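Local structure of phenol hydroxylase component phN (Pseudomonas stutzeri, 3U52) at residues A91-A96 with A215-M220; P318-V323 with C436-K441; N347-I352 with S489-H494. The protein probably hydroxylates phenol and related aromatic compounds at a diiron centre, as the oxygenase subunit of a bacterial multicomponent monooxygenase. All coordinates share one frame; numbering follows the deposited sequence.

Interaction 1 of 3, residues A91-A96 with A215-M220; sequences ARYVNA and AYNGDM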
loop_
_atom_site.group_PDB
_atom_site.type_symbol
_atom_site.label_atom_id
_atom_site.label_comp_id
_atom_site.label_asym_id
_atom_site.label_seq_id
_atom_site.Cartn_x
_atom_site.Cartn_y
_atom_site.Cartn_z
ATOM N N ALA A 91 5.823 -24.491 6.444
ATOM C CA ALA A 91 5.087 -24.788 5.224
ATOM C C ALA A 91 3.807 -25.622 5.493
ATOM O O ALA A 91 2.907 -25.603 4.645
ATOM C CB ALA A 91 5.953 -25.473 4.219
ATOM N N ARG A 92 3.711 -26.303 6.652
ATOM C CA ARG A 92 2.471 -27.022 7.011
ATOM C C ARG A 92 1.300 -26.046 6.944
ATOM O O ARG A 92 0.172 -26.426 6.613
ATOM C CB ARG A 92 2.503 -27.649 8.423
ATOM C CG ARG A 92 3.434 -28.879 8.544
ATOM C CD ARG A 92 3.443 -29.479 9.983
ATOM N NE ARG A 92 3.749 -28.446 10.984
ATOM C CZ ARG A 92 3.607 -28.562 12.314
ATOM N NH1 ARG A 92 3.124 -29.687 12.856
ATOM N NH2 ARG A 92 3.929 -27.533 13.121
ATOM N N TYR A 93 1.568 -24.783 7.292
ATOM C CA TYR A 93 0.521 -23.744 7.354
ATOM C C TYR A 93 -0.160 -23.575 6.008
ATOM O O TYR A 93 -1.345 -23.249 5.964
ATOM C CB TYR A 93 1.121 -22.382 7.814
ATOM C CG TYR A 93 0.175 -21.197 7.575
ATOM C CD1 TYR A 93 -0.851 -20.874 8.500
ATOM C CD2 TYR A 93 0.261 -20.435 6.414
ATOM C CE1 TYR A 93 -1.711 -19.798 8.269
ATOM C CE2 TYR A 93 -0.592 -19.372 6.173
ATOM C CZ TYR A 93 -1.553 -19.044 7.089
ATOM O OH TYR A 93 -2.387 -17.988 6.765
ATOM N N VAL A 94 0.564 -23.763 4.900
ATOM C CA VAL A 94 0.001 -23.478 3.584
ATOM C C VAL A 94 -1.203 -24.438 3.278
ATOM O O VAL A 94 -2.093 -24.087 2.496
ATOM C CB VAL A 94 1.058 -23.507 2.504
ATOM C CG1 VAL A 94 0.479 -23.167 1.100
ATOM C CG2 VAL A 94 2.200 -22.540 2.885
ATOM N N ASN A 95 -1.246 -25.582 3.949
ATOM C CA ASN A 95 -2.399 -26.476 3.835
ATOM C C ASN A 95 -3.749 -25.874 4.216
ATOM O O ASN A 95 -4.755 -26.247 3.630
ATOM C CB ASN A 95 -2.094 -27.787 4.537
ATOM C CG ASN A 95 -0.914 -28.502 3.857
ATOM O OD1 ASN A 95 -1.059 -29.031 2.768
ATOM N ND2 ASN A 95 0.258 -28.437 4.463
ATOM N N ALA A 96 -3.740 -24.911 5.127
ATOM C CA ALA A 96 -4.922 -24.163 5.471
ATOM C C ALA A 96 -5.340 -23.350 4.263
ATOM O O ALA A 96 -6.525 -23.218 4.008
ATOM C CB ALA A 96 -4.653 -23.283 6.603
ATOM N N ALA A 215 -2.493 -14.140 11.242
ATOM C CA ALA A 215 -1.758 -13.183 12.077
ATOM C C ALA A 215 -0.751 -13.927 12.945
ATOM O O ALA A 215 0.341 -13.446 13.089
ATOM C CB ALA A 215 -2.686 -12.353 12.944
ATOM N N TYR A 216 -1.085 -15.115 13.465
ATOM C CA TYR A 216 -0.154 -15.852 14.357
ATOM C C TYR A 216 0.898 -16.669 13.602
ATOM O O TYR A 216 1.798 -17.234 14.227
ATOM C CB TYR A 216 -0.909 -16.771 15.298
ATOM C CG TYR A 216 -1.671 -16.117 16.447
ATOM C CD1 TYR A 216 -2.408 -14.957 16.270
ATOM C CD2 TYR A 216 -1.695 -16.732 17.703
ATOM C CE1 TYR A 216 -3.121 -14.392 17.328
ATOM C CE2 TYR A 216 -2.392 -16.174 18.765
ATOM C CZ TYR A 216 -3.116 -15.019 18.568
ATOM O OH TYR A 216 -3.798 -14.489 19.655
ATOM N N ASN A 217 0.762 -16.764 12.281
ATOM C CA ASN A 217 1.605 -17.614 11.511
ATOM C C ASN A 217 2.357 -16.900 10.405
ATOM O O ASN A 217 2.894 -17.542 9.499
ATOM C CB ASN A 217 0.823 -18.839 11.004
ATOM C CG ASN A 217 0.452 -19.758 12.121
ATOM O OD1 ASN A 217 1.225 -20.653 12.474
ATOM N ND2 ASN A 217 -0.672 -19.490 12.765
ATOM N N GLY A 218 2.353 -15.571 10.436
ATOM C CA GLY A 218 3.263 -14.792 9.590
ATOM C C GLY A 218 2.804 -14.553 8.172
ATOM O O GLY A 218 3.619 -14.184 7.265
ATOM N N ASP A 219 1.501 -14.723 7.956
ATOM C CA ASP A 219 0.958 -14.661 6.591
ATOM C C ASP A 219 0.353 -13.261 6.413
ATOM O O ASP A 219 -0.824 -13.016 6.738
ATOM C CB ASP A 219 -0.071 -15.784 6.395
ATOM C CG ASP A 219 -0.805 -15.719 5.049
ATOM O OD1 ASP A 219 -0.391 -14.977 4.129
ATOM O OD2 ASP A 219 -1.813 -16.449 4.904
ATOM N N MET A 220 1.189 -12.340 5.939
ATOM C CA MET A 220 0.804 -10.948 5.813
ATOM C C MET A 220 -0.267 -10.726 4.764
ATOM O O MET A 220 -1.148 -9.877 4.958
ATOM C CB MET A 220 2.009 -10.095 5.480
ATOM C CG MET A 220 1.676 -8.616 5.329
ATOM S SD MET A 220 3.150 -7.649 4.840
ATOM C CE MET A 220 4.252 -8.008 6.206
#

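Interaction 2 of 3, residues P318-V323 with C436-K441; sequences PKYQDV and CCDIFK. With ZN (zinc ion), chain I.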
loop_
_atom_site.group_PDB
_atom_site.type_symbol
_atom_site.label_atom_id
_atom_site.label_comp_id
_atom_site.label_asym_id
_atom_site.label_seq_id
_atom_site.Cartn_x
_atom_site.Cartn_y
_atom_site.Cartn_z
ATOM N N PRO A 318 -31.929 -23.212 17.747
ATOM C CA PRO A 318 -31.986 -24.315 16.762
ATOM C C PRO A 318 -32.041 -25.730 17.363
ATOM O O PRO A 318 -31.406 -26.032 18.388
ATOM C CB PRO A 318 -30.686 -24.142 15.927
ATOM C CG PRO A 318 -30.238 -22.770 16.219
ATOM C CD PRO A 318 -30.724 -22.366 17.566
ATOM N N LYS A 319 -32.819 -26.578 16.712
ATOM C CA LYS A 319 -32.919 -28.007 17.054
ATOM C C LYS A 319 -31.530 -28.670 16.971
ATOM O O LYS A 319 -30.743 -28.375 16.060
ATOM C CB LYS A 319 -33.911 -28.618 16.049
ATOM C CG LYS A 319 -34.374 -30.003 16.305
ATOM C CD LYS A 319 -35.571 -30.306 15.418
ATOM C CE LYS A 319 -35.179 -30.253 13.964
ATOM N NZ LYS A 319 -36.224 -30.839 13.085
ATOM N N TYR A 320 -31.222 -29.557 17.925
ATOM C CA TYR A 320 -29.902 -30.210 18.033
ATOM C C TYR A 320 -28.724 -29.273 18.356
ATOM O O TYR A 320 -27.600 -29.712 18.235
ATOM C CB TYR A 320 -29.517 -31.113 16.813
ATOM C CG TYR A 320 -30.629 -32.053 16.412
ATOM C CD1 TYR A 320 -31.286 -31.907 15.196
ATOM C CD2 TYR A 320 -31.065 -33.046 17.282
ATOM C CE1 TYR A 320 -32.361 -32.729 14.871
ATOM C CE2 TYR A 320 -32.108 -33.879 16.950
ATOM C CZ TYR A 320 -32.754 -33.717 15.766
ATOM O OH TYR A 320 -33.796 -34.581 15.468
ATOM N N GLN A 321 -28.946 -28.034 18.793
ATOM C CA GLN A 321 -27.774 -27.221 19.127
ATOM C C GLN A 321 -27.005 -27.897 20.271
ATOM O O GLN A 321 -25.797 -27.801 20.294
ATOM C CB GLN A 321 -28.109 -25.749 19.449
ATOM C CG GLN A 321 -28.734 -25.550 20.800
ATOM C CD GLN A 321 -28.761 -24.113 21.265
ATOM O OE1 GLN A 321 -28.335 -23.185 20.570
ATOM N NE2 GLN A 321 -29.284 -23.917 22.461
ATOM N N ASP A 322 -27.699 -28.622 21.173
ATOM C CA ASP A 322 -27.023 -29.421 22.235
ATOM C C ASP A 322 -26.052 -30.488 21.746
ATOM O O ASP A 322 -25.031 -30.755 22.382
ATOM C CB ASP A 322 -28.016 -30.101 23.199
ATOM C CG ASP A 322 -29.124 -30.968 22.474
ATOM O OD1 ASP A 322 -29.968 -30.447 21.625
ATOM O OD2 ASP A 322 -29.197 -32.187 22.828
ATOM N N VAL A 323 -26.417 -31.133 20.643
ATOM C CA VAL A 323 -25.581 -32.148 20.028
ATOM C C VAL A 323 -24.310 -31.448 19.520
ATOM O O VAL A 323 -23.218 -31.987 19.655
ATOM C CB VAL A 323 -26.344 -32.880 18.882
ATOM C CG1 VAL A 323 -25.448 -33.820 18.178
ATOM C CG2 VAL A 323 -27.580 -33.642 19.408
ATOM N N CYS A 436 -29.317 -34.226 10.022
ATOM C CA CYS A 436 -29.359 -34.405 8.567
ATOM C C CYS A 436 -30.558 -35.265 8.164
ATOM O O CYS A 436 -31.221 -34.993 7.193
ATOM C CB CYS A 436 -28.059 -35.013 8.094
ATOM S SG CYS A 436 -26.661 -33.777 7.943
ATOM N N CYS A 437 -30.862 -36.276 8.958
ATOM C CA CYS A 437 -32.073 -37.066 8.733
ATOM C C CYS A 437 -33.320 -36.189 8.682
ATOM O O CYS A 437 -34.127 -36.324 7.764
ATOM C CB CYS A 437 -32.187 -38.203 9.784
ATOM S SG CYS A 437 -33.505 -39.399 9.325
ATOM N N ASP A 438 -33.502 -35.268 9.641
ATOM C CA ASP A 438 -34.688 -34.423 9.677
ATOM C C ASP A 438 -34.794 -33.459 8.511
ATOM O O ASP A 438 -35.889 -33.150 8.050
ATOM C CB ASP A 438 -34.744 -33.607 10.956
ATOM C CG ASP A 438 -35.158 -34.436 12.158
ATOM O OD1 ASP A 438 -35.419 -35.670 12.001
ATOM O OD2 ASP A 438 -35.182 -33.838 13.258
ATOM N N ILE A 439 -33.657 -32.958 8.045
ATOM C CA ILE A 439 -33.629 -32.092 6.874
ATOM C C ILE A 439 -34.116 -32.930 5.647
ATOM O O ILE A 439 -34.948 -32.477 4.831
ATOM C CB ILE A 439 -32.166 -31.556 6.622
ATOM C CG1 ILE A 439 -31.762 -30.576 7.709
ATOM C CG2 ILE A 439 -32.044 -30.925 5.211
ATOM C CD1 ILE A 439 -30.313 -30.253 7.745
ATOM N N PHE A 440 -33.606 -34.147 5.511
ATOM C CA PHE A 440 -33.964 -34.970 4.323
ATOM C C PHE A 440 -35.464 -35.262 4.345
ATOM O O PHE A 440 -36.145 -35.207 3.307
ATOM C CB PHE A 440 -33.181 -36.266 4.329
ATOM C CG PHE A 440 -33.553 -37.206 3.216
ATOM C CD1 PHE A 440 -32.837 -37.191 2.044
ATOM C CD2 PHE A 440 -34.651 -38.079 3.333
ATOM C CE1 PHE A 440 -33.162 -38.052 0.982
ATOM C CE2 PHE A 440 -34.989 -38.951 2.288
ATOM C CZ PHE A 440 -34.251 -38.917 1.098
ATOM N N LYS A 441 -35.992 -35.563 5.520
ATOM C CA LYS A 441 -37.402 -35.966 5.649
ATOM C C LYS A 441 -38.360 -34.854 5.285
ATOM O O LYS A 441 -39.443 -35.131 4.766
ATOM C CB LYS A 441 -37.717 -36.505 7.050
ATOM C CG LYS A 441 -37.015 -37.835 7.312
ATOM C CD LYS A 441 -37.406 -38.508 8.608
ATOM C CE LYS A 441 -37.444 -37.528 9.755
ATOM N NZ LYS A 441 -37.502 -38.324 11.039
HETATM ZN ZN ZN I . -24.938 -35.110 7.377
#

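Interaction 3 of 3, residues N347-I352 with S489-H494; sequences NFHTWI and SPDQKH. With CU (copper (II) ion), chain J.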
loop_
_atom_site.group_PDB
_atom_site.type_symbol
_atom_site.label_atom_id
_atom_site.label_comp_id
_atom_site.label_asym_id
_atom_site.label_seq_id
_atom_site.Cartn_x
_atom_site.Cartn_y
_atom_site.Cartn_z
ATOM N N ASN A 347 -6.015 -32.515 -2.141
ATOM C CA ASN A 347 -5.050 -31.588 -2.719
ATOM C C ASN A 347 -4.271 -30.874 -1.618
ATOM O O ASN A 347 -3.694 -29.816 -1.853
ATOM C CB ASN A 347 -5.794 -30.551 -3.597
ATOM C CG ASN A 347 -6.772 -29.694 -2.794
ATOM O OD1 ASN A 347 -7.647 -30.210 -2.086
ATOM N ND2 ASN A 347 -6.655 -28.359 -2.933
ATOM N N PHE A 348 -4.302 -31.418 -0.405
ATOM C CA PHE A 348 -3.484 -30.962 0.708
ATOM C C PHE A 348 -2.897 -32.140 1.488
ATOM O O PHE A 348 -3.387 -33.270 1.411
ATOM C CB PHE A 348 -4.188 -29.936 1.640
ATOM C CG PHE A 348 -5.408 -30.478 2.369
ATOM C CD1 PHE A 348 -5.269 -31.194 3.552
ATOM C CD2 PHE A 348 -6.669 -30.318 1.835
ATOM C CE1 PHE A 348 -6.424 -31.703 4.236
ATOM C CE2 PHE A 348 -7.819 -30.812 2.473
ATOM C CZ PHE A 348 -7.711 -31.506 3.676
ATOM N N HIS A 349 -1.839 -31.851 2.226
ATOM C CA HIS A 349 -1.161 -32.849 3.076
ATOM C C HIS A 349 -1.707 -32.949 4.496
ATOM O O HIS A 349 -2.325 -32.007 5.004
ATOM C CB HIS A 349 0.333 -32.485 3.200
ATOM C CG HIS A 349 1.002 -32.250 1.878
ATOM N ND1 HIS A 349 1.029 -33.188 0.884
ATOM C CD2 HIS A 349 1.664 -31.170 1.391
ATOM C CE1 HIS A 349 1.693 -32.718 -0.157
ATOM N NE2 HIS A 349 2.081 -31.486 0.120
ATOM N N THR A 350 -1.477 -34.089 5.151
ATOM C CA THR A 350 -1.771 -34.232 6.572
ATOM C C THR A 350 -0.532 -34.883 7.188
ATOM O O THR A 350 0.397 -35.210 6.477
ATOM C CB THR A 350 -3.000 -35.154 6.844
ATOM O OG1 THR A 350 -2.663 -36.460 6.411
ATOM C CG2 THR A 350 -4.332 -34.679 6.077
ATOM N N TRP A 351 -0.515 -35.088 8.497
ATOM C CA TRP A 351 0.724 -35.527 9.146
ATOM C C TRP A 351 0.297 -35.837 10.551
ATOM O O TRP A 351 -0.831 -35.520 10.939
ATOM C CB TRP A 351 1.783 -34.391 9.181
ATOM C CG TRP A 351 1.239 -33.086 9.789
ATOM C CD1 TRP A 351 1.206 -32.767 11.129
ATOM C CD2 TRP A 351 0.609 -31.977 9.109
ATOM N NE1 TRP A 351 0.589 -31.542 11.326
ATOM C CE2 TRP A 351 0.225 -31.023 10.110
ATOM C CE3 TRP A 351 0.349 -31.674 7.771
ATOM C CZ2 TRP A 351 -0.394 -29.800 9.786
ATOM C CZ3 TRP A 351 -0.298 -30.447 7.451
ATOM C CH2 TRP A 351 -0.665 -29.540 8.448
ATOM N N ILE A 352 1.186 -36.448 11.318
ATOM C CA ILE A 352 0.915 -36.622 12.737
ATOM C C ILE A 352 1.386 -35.361 13.504
ATOM O O ILE A 352 2.483 -34.915 13.293
ATOM C CB ILE A 352 1.584 -37.937 13.238
ATOM C CG1 ILE A 352 0.929 -39.123 12.509
ATOM C CG2 ILE A 352 1.469 -38.092 14.754
ATOM C CD1 ILE A 352 1.718 -40.394 12.624
ATOM N N SER A 489 7.171 -34.597 1.356
ATOM C CA SER A 489 6.453 -34.034 0.212
ATOM C C SER A 489 7.350 -33.032 -0.437
ATOM O O SER A 489 8.290 -32.588 0.199
ATOM C CB SER A 489 5.199 -33.309 0.685
ATOM O OG SER A 489 5.573 -32.257 1.582
ATOM N N PRO A 490 7.087 -32.672 -1.698
ATOM C CA PRO A 490 7.826 -31.545 -2.317
ATOM C C PRO A 490 7.700 -30.223 -1.564
ATOM O O PRO A 490 8.716 -29.502 -1.443
ATOM C CB PRO A 490 7.233 -31.442 -3.720
ATOM C CG PRO A 490 6.644 -32.793 -3.979
ATOM C CD PRO A 490 6.192 -33.340 -2.652
ATOM N N ASP A 491 6.520 -29.915 -0.981
ATOM C CA ASP A 491 6.392 -28.722 -0.133
ATOM C C ASP A 491 7.391 -28.749 1.023
ATOM O O ASP A 491 8.094 -27.754 1.213
ATOM C CB ASP A 491 4.998 -28.559 0.465
ATOM C CG ASP A 491 3.974 -27.848 -0.495
ATOM O OD1 ASP A 491 4.292 -27.507 -1.660
ATOM O OD2 ASP A 491 2.817 -27.617 -0.038
ATOM N N GLN A 492 7.465 -29.863 1.792
ATOM C CA GLN A 492 8.447 -29.986 2.878
ATOM C C GLN A 492 9.910 -29.808 2.389
ATOM O O GLN A 492 10.667 -29.056 2.988
ATOM C CB GLN A 492 8.327 -31.316 3.634
ATOM C CG GLN A 492 9.244 -31.338 4.846
ATOM C CD GLN A 492 9.512 -32.722 5.405
ATOM O OE1 GLN A 492 9.539 -32.891 6.613
ATOM N NE2 GLN A 492 9.743 -33.696 4.541
ATOM N N LYS A 493 10.276 -30.470 1.296
ATOM C CA LYS A 493 11.617 -30.305 0.693
ATOM C C LYS A 493 11.937 -28.858 0.252
ATOM O O LYS A 493 13.035 -28.357 0.484
ATOM C CB LYS A 493 11.772 -31.301 -0.482
ATOM C CG LYS A 493 11.647 -32.797 0.042
ATOM C CD LYS A 493 11.748 -33.875 -1.069
ATOM C CE LYS A 493 12.082 -35.255 -0.439
ATOM N NZ LYS A 493 12.776 -36.143 -1.448
ATOM N N HIS A 494 10.963 -28.194 -0.368
ATOM C CA HIS A 494 11.104 -26.810 -0.794
ATOM C C HIS A 494 11.196 -25.876 0.426
ATOM O O HIS A 494 12.061 -24.983 0.479
ATOM C CB HIS A 494 9.918 -26.459 -1.691
ATOM C CG HIS A 494 10.099 -25.199 -2.465
ATOM N ND1 HIS A 494 10.971 -25.102 -3.532
ATOM C CD2 HIS A 494 9.501 -23.991 -2.350
ATOM C CE1 HIS A 494 10.925 -23.875 -4.024
ATOM N NE2 HIS A 494 10.035 -23.185 -3.330
HETATM CU CU CU J . 9.233 -21.487 -3.966
HETATM O O HOH W 1 3.859 -30.667 -1.819
#

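Interaction 1 of 3, residues A91-A96 with A215-M220
Tyr93 reaches across to Asn217 and Asp219 in the helical fold of the diiron hydroxylase. It belongs to segment 91-96, which runs into helix 94-103. Its partners lie in the short link between helices 187-216 and 220-250, where Asp219 is the N-cap of the second helix. From CB, the ring leaves with CG anti to the backbone N (chi1 166°), which carries it toward the link. CD1 lies 3.6 Å from CB of Asn217, and CE1 lies 3.8 Å from the same atom. The amide of Asn217 is only 13° from the plane of the ring and is held by Gly213, Ser89 and Asn286. CE2 packs 3.6 Å from CB of Asp219. At the tip, OH donates to OD2 of Asp219, which lies at the ring edge; the carboxylate plane is turned 76° from the ring. Tyr152 and Thr222 also bond to that carboxylate, and Thr222 lines a xenon pocket. A phenylalanine here would probably leave the carboxylate of Asp219 with one donor fewer. The modelled separation of Tyr93 OH and Asp219 OD2 is 2.5 Å, a doubtful length because OD2 sits too close to another atom.

Interaction 2 of 3, residues P318-V323 with C436-K441
Lys319 and Tyr320 both grip one carboxylate oxygen of Asp438, on helix 434-442. The charged part is a small salt-bridge network. NZ of Lys319 lies 3.2 Å from OD2 of Asp438, on the anti side of the carboxylate and 32° out of its plane. The lysine chain bends at chi3 (63°) to bring its ammonium there. Lys441, one helical turn after Asp438, adds a longer salt bridge of 3.5 Å between its NZ and Asp438 OD1. A hydrogen bond from an uncharged donor comes from Tyr320, whose OH donates to Asp438 OD2 at 2.7 Å. OH and NZ approach that oxygen from opposite faces of the carboxylate, so OD2 is gripped from both faces. Within segment 318-323, CG of Lys319 lies 3.7 Å above one face of the Tyr320 ring, near its rim. Both residues belong to a type II turn, Pro318 to Gln321, and Tyr320 is the N-cap of helix 321-327. Trp267 of helix 254-283 touches both Tyr320 and Cys436. Metal coordination lies two residues before Asp438: SG of Cys436 binds zinc at 2.2 Å. With Cys399, Cys402 and Cys432 it makes a four-cysteine zinc site; helix 434-442 lies within the YHS domain.

Interaction 3 of 3, residues N347-I352 with S489-H494
His349 lays its imidazole against Ser489, and this is the tight half of the contact. CB of Ser489 sits over one face of the ring, 3.9 Å from its centroid and 25° off the ring normal, a CH-pi contact. CE1 and NE2 of His349 both lie 3.7 Å from CB of Ser489. The hydroxyl of Ser489 is occupied on its own side. With chi1 at 60°, OG lies between the backbone N and the carbonyl carbon, and there it caps helix 490-498 by accepting from Gln492 N at 3.1 Å. OG is also hydrogen-bonded to Tyr486 O.

The loose half is bridged by water. A water lies in the plane of the His349 ring at its edge, 2.8 Å from NE2. The same water accepts from Asp491 N at 2.9 Å, so ring and helix start are tied indirectly. The carboxylate of Asp491 stands nearly perpendicular to the ring, with OD2 3.9 Å from His349 NE2. Its strongest partner is Lys98, in a salt bridge. ND1 of His349 is bonded to Phe484 O, which fixes the rotation of the ring.

One helical turn after Asp491, His494 NE2 binds copper at 2.0 Å, together with His155 at the end of helix 125-155. The loop 347-352 packs on helix 94-103 through Phe348 and on helix 331-342 through Thr350, and the His349 ring abuts the N-terminus of helix 490-498.

Interactions 1 and 3 are neighbours, with centres about 14 Å apart. Asn95 OD1 lies 3.0 Å from His349 N, probably a hydrogen bond, so segment 91-96 also touches loop 347-352. Arg92 and Asn95 also pack on Trp351. The copper bound by His494 in interaction 3 is about 14 Å from the side chain of Tyr93. Interaction 2 is remote: its centre is about 34 Å from that of interaction 1 and about 36 Å from that of interaction 3, and it holds Cys436 of the zinc site. The iron ligands lie on other segments, but helices 187-216 and 220-250, linked at interaction 1, carry Glu199, Glu233 and His236 of one iron site.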